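ZmpA Glycopeptidase (Clostridium perfringens, PDB 6XSX) is a glycopeptidase whose M60 metallopeptidase module, the part described here, probably cleaves the peptide chain of glycosylated proteins. Local coordinates at residues 243-248 against 257-262. Sequence-based numbering, arbitrary orientation.
Sequences MLKWLD and NGITGF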
loop_
_atom_site.group_PDB
_atom_site.type_symbol
_atom_site.label_atom_id
_atom_site.label_comp_id
_atom_site.label_asym_id
_atom_site.label_seq_id
_atom_site.Cartn_x
_atom_site.Cartn_y
_atom_site.Cartn_z
ATOM N N MET A 243 2.570 11.252 7.888
ATOM C CA MET A 243 3.057 12.487 8.484
ATOM C C MET A 243 4.300 12.982 7.747
ATOM O O MET A 243 5.039 12.203 7.144
ATOM C CB MET A 243 3.385 12.299 9.971
ATOM C CG MET A 243 4.487 11.292 10.220
ATOM S SD MET A 243 5.233 11.411 11.870
ATOM C CE MET A 243 4.038 10.512 12.856
ATOM N N LEU A 244 4.490 14.304 7.796
ATOM C CA LEU A 244 5.673 14.957 7.281
ATOM C C LEU A 244 6.869 14.481 8.096
ATOM O O LEU A 244 6.816 14.462 9.327
ATOM C CB LEU A 244 5.459 16.466 7.442
ATOM C CG LEU A 244 6.644 17.362 7.091
ATOM C CD1 LEU A 244 7.040 17.179 5.630
ATOM C CD2 LEU A 244 6.304 18.821 7.379
ATOM N N LYS A 245 7.937 14.095 7.393
ATOM C CA LYS A 245 9.179 13.719 8.045
ATOM C C LYS A 245 10.342 14.338 7.279
ATOM O O LYS A 245 10.227 14.652 6.096
ATOM C CB LYS A 245 9.338 12.198 8.048
ATOM C CG LYS A 245 8.416 11.420 8.970
ATOM C CD LYS A 245 8.878 9.983 9.117
ATOM C CE LYS A 245 7.859 9.107 9.809
ATOM N NZ LYS A 245 8.414 7.756 10.041
ATOM N N TRP A 246 11.477 14.477 7.966
ATOM C CA TRP A 246 12.672 15.000 7.329
ATOM C C TRP A 246 13.435 13.824 6.724
ATOM O O TRP A 246 14.125 13.106 7.438
ATOM C CB TRP A 246 13.501 15.773 8.366
ATOM C CG TRP A 246 14.822 16.283 7.877
ATOM C CD1 TRP A 246 15.095 16.823 6.654
ATOM C CD2 TRP A 246 16.049 16.354 8.629
ATOM N NE1 TRP A 246 16.410 17.196 6.583
ATOM C CE2 TRP A 246 17.017 16.933 7.783
ATOM C CE3 TRP A 246 16.426 15.985 9.928
ATOM C CZ2 TRP A 246 18.338 17.129 8.194
ATOM C CZ3 TRP A 246 17.728 16.187 10.337
ATOM C CH2 TRP A 246 18.674 16.752 9.477
ATOM N N LEU A 247 13.283 13.614 5.411
ATOM C CA LEU A 247 13.776 12.380 4.820
ATOM C C LEU A 247 14.881 12.662 3.806
ATOM O O LEU A 247 15.243 11.774 3.036
ATOM C CB LEU A 247 12.604 11.637 4.168
ATOM C CG LEU A 247 11.460 11.265 5.108
ATOM C CD1 LEU A 247 10.390 10.463 4.373
ATOM C CD2 LEU A 247 11.987 10.481 6.301
ATOM N N ASP A 248 15.435 13.881 3.838
ATOM C CA ASP A 248 16.346 14.356 2.806
ATOM C C ASP A 248 17.471 13.352 2.569
ATOM O O ASP A 248 17.847 13.116 1.423
ATOM C CB ASP A 248 16.920 15.735 3.142
ATOM C CG ASP A 248 15.919 16.864 2.990
ATOM O OD1 ASP A 248 14.733 16.578 2.723
ATOM O OD2 ASP A 248 16.340 18.026 3.118
ATOM N N ASN A 257 5.112 0.901 11.944
ATOM C CA ASN A 257 4.297 1.254 13.098
ATOM C C ASN A 257 2.989 1.928 12.669
ATOM O O ASN A 257 2.440 2.760 13.395
ATOM C CB ASN A 257 5.099 2.080 14.111
ATOM C CG ASN A 257 6.288 1.320 14.664
ATOM O OD1 ASN A 257 6.116 0.318 15.358
ATOM N ND2 ASN A 257 7.487 1.763 14.326
ATOM N N GLY A 258 2.490 1.557 11.487
ATOM C CA GLY A 258 1.268 2.133 10.951
ATOM C C GLY A 258 1.427 3.611 10.604
ATOM O O GLY A 258 0.469 4.375 10.675
ATOM N N ILE A 259 2.648 3.998 10.228
ATOM C CA ILE A 259 2.943 5.372 9.853
ATOM C C ILE A 259 3.593 5.365 8.471
ATOM O O ILE A 259 4.548 4.621 8.247
ATOM C CB ILE A 259 3.859 6.030 10.911
ATOM C CG1 ILE A 259 3.147 6.183 12.260
ATOM C CG2 ILE A 259 4.417 7.357 10.411
ATOM C CD1 ILE A 259 4.072 6.228 13.472
ATOM N N THR A 260 3.073 6.207 7.566
ATOM C CA THR A 260 3.785 6.580 6.351
ATOM C C THR A 260 4.455 7.942 6.553
ATOM O O THR A 260 3.814 8.912 6.954
ATOM C CB THR A 260 2.851 6.646 5.134
ATOM O OG1 THR A 260 2.471 5.315 4.778
ATOM C CG2 THR A 260 3.479 7.352 3.949
ATOM N N GLY A 261 5.760 7.999 6.293
ATOM C CA GLY A 261 6.481 9.263 6.301
ATOM C C GLY A 261 6.662 9.751 4.869
ATOM O O GLY A 261 6.867 8.935 3.979
ATOM N N PHE A 262 6.523 11.066 4.656
ATOM C CA PHE A 262 6.754 11.685 3.360
ATOM C C PHE A 262 7.529 12.978 3.602
ATOM O O PHE A 262 7.420 13.575 4.671
ATOM C CB PHE A 262 5.433 11.945 2.627
ATOM C CG PHE A 262 4.412 12.701 3.444
ATOM C CD1 PHE A 262 4.531 14.074 3.652
ATOM C CD2 PHE A 262 3.348 12.035 4.041
ATOM C CE1 PHE A 262 3.610 14.754 4.439
ATOM C CE2 PHE A 262 2.410 12.722 4.803
ATOM C CZ PHE A 262 2.549 14.078 5.016
HETATM O O HOH W 1 7.230 5.824 8.521
#
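Two neighbouring parallel strands of the mixed sheet in the M60 peptidase module, 240-244 and 259-262, pair through Met-243 beside Gly-261 and Leu-244 beside Phe-262. Met-243 N donates to Thr-260 O at 2.8 Å, and Met-243 O receives Phe-262 N at 3.1 Å. Just beyond the first strand's end, Lys-245 N continues the ladder to Phe-262 O (2.8 Å, N-H...O angle 162°). Strand 240-244 lies between 186-190 and 259-262, and 254-256 runs antiparallel on the far side of 259-262. Phe-262 holds CG between its own N and carbonyl carbon (chi1 52°), which folds the ring back over the neighbouring strand; Met-243 O lies over the ring centre, 3.4 Å above its plane, and Phe-262 CE1 is 3.9 Å from Leu-244 CB. Helix 267-272 packs against this ring. On the sheet face bearing Met-243, the extended Lys-245 chain passes over Gly-261, Lys-245 CD 3.8 Å from Gly-261 CA. Ile-259 CG2 touches both Lys-245 CE and Met-243 CG. Lys-245 NZ gives a hydrogen bond to Asn-86 and another to a water (2.7 Å), which in turn donates to Ile-259 O. The Thr-260 side chain touches the HExxH sequence on helix 277-286, probably the metal-binding site, as in related metallopeptidases, and Thr-260 OG1 is hydrogen-bonded to Tyr-240 OH.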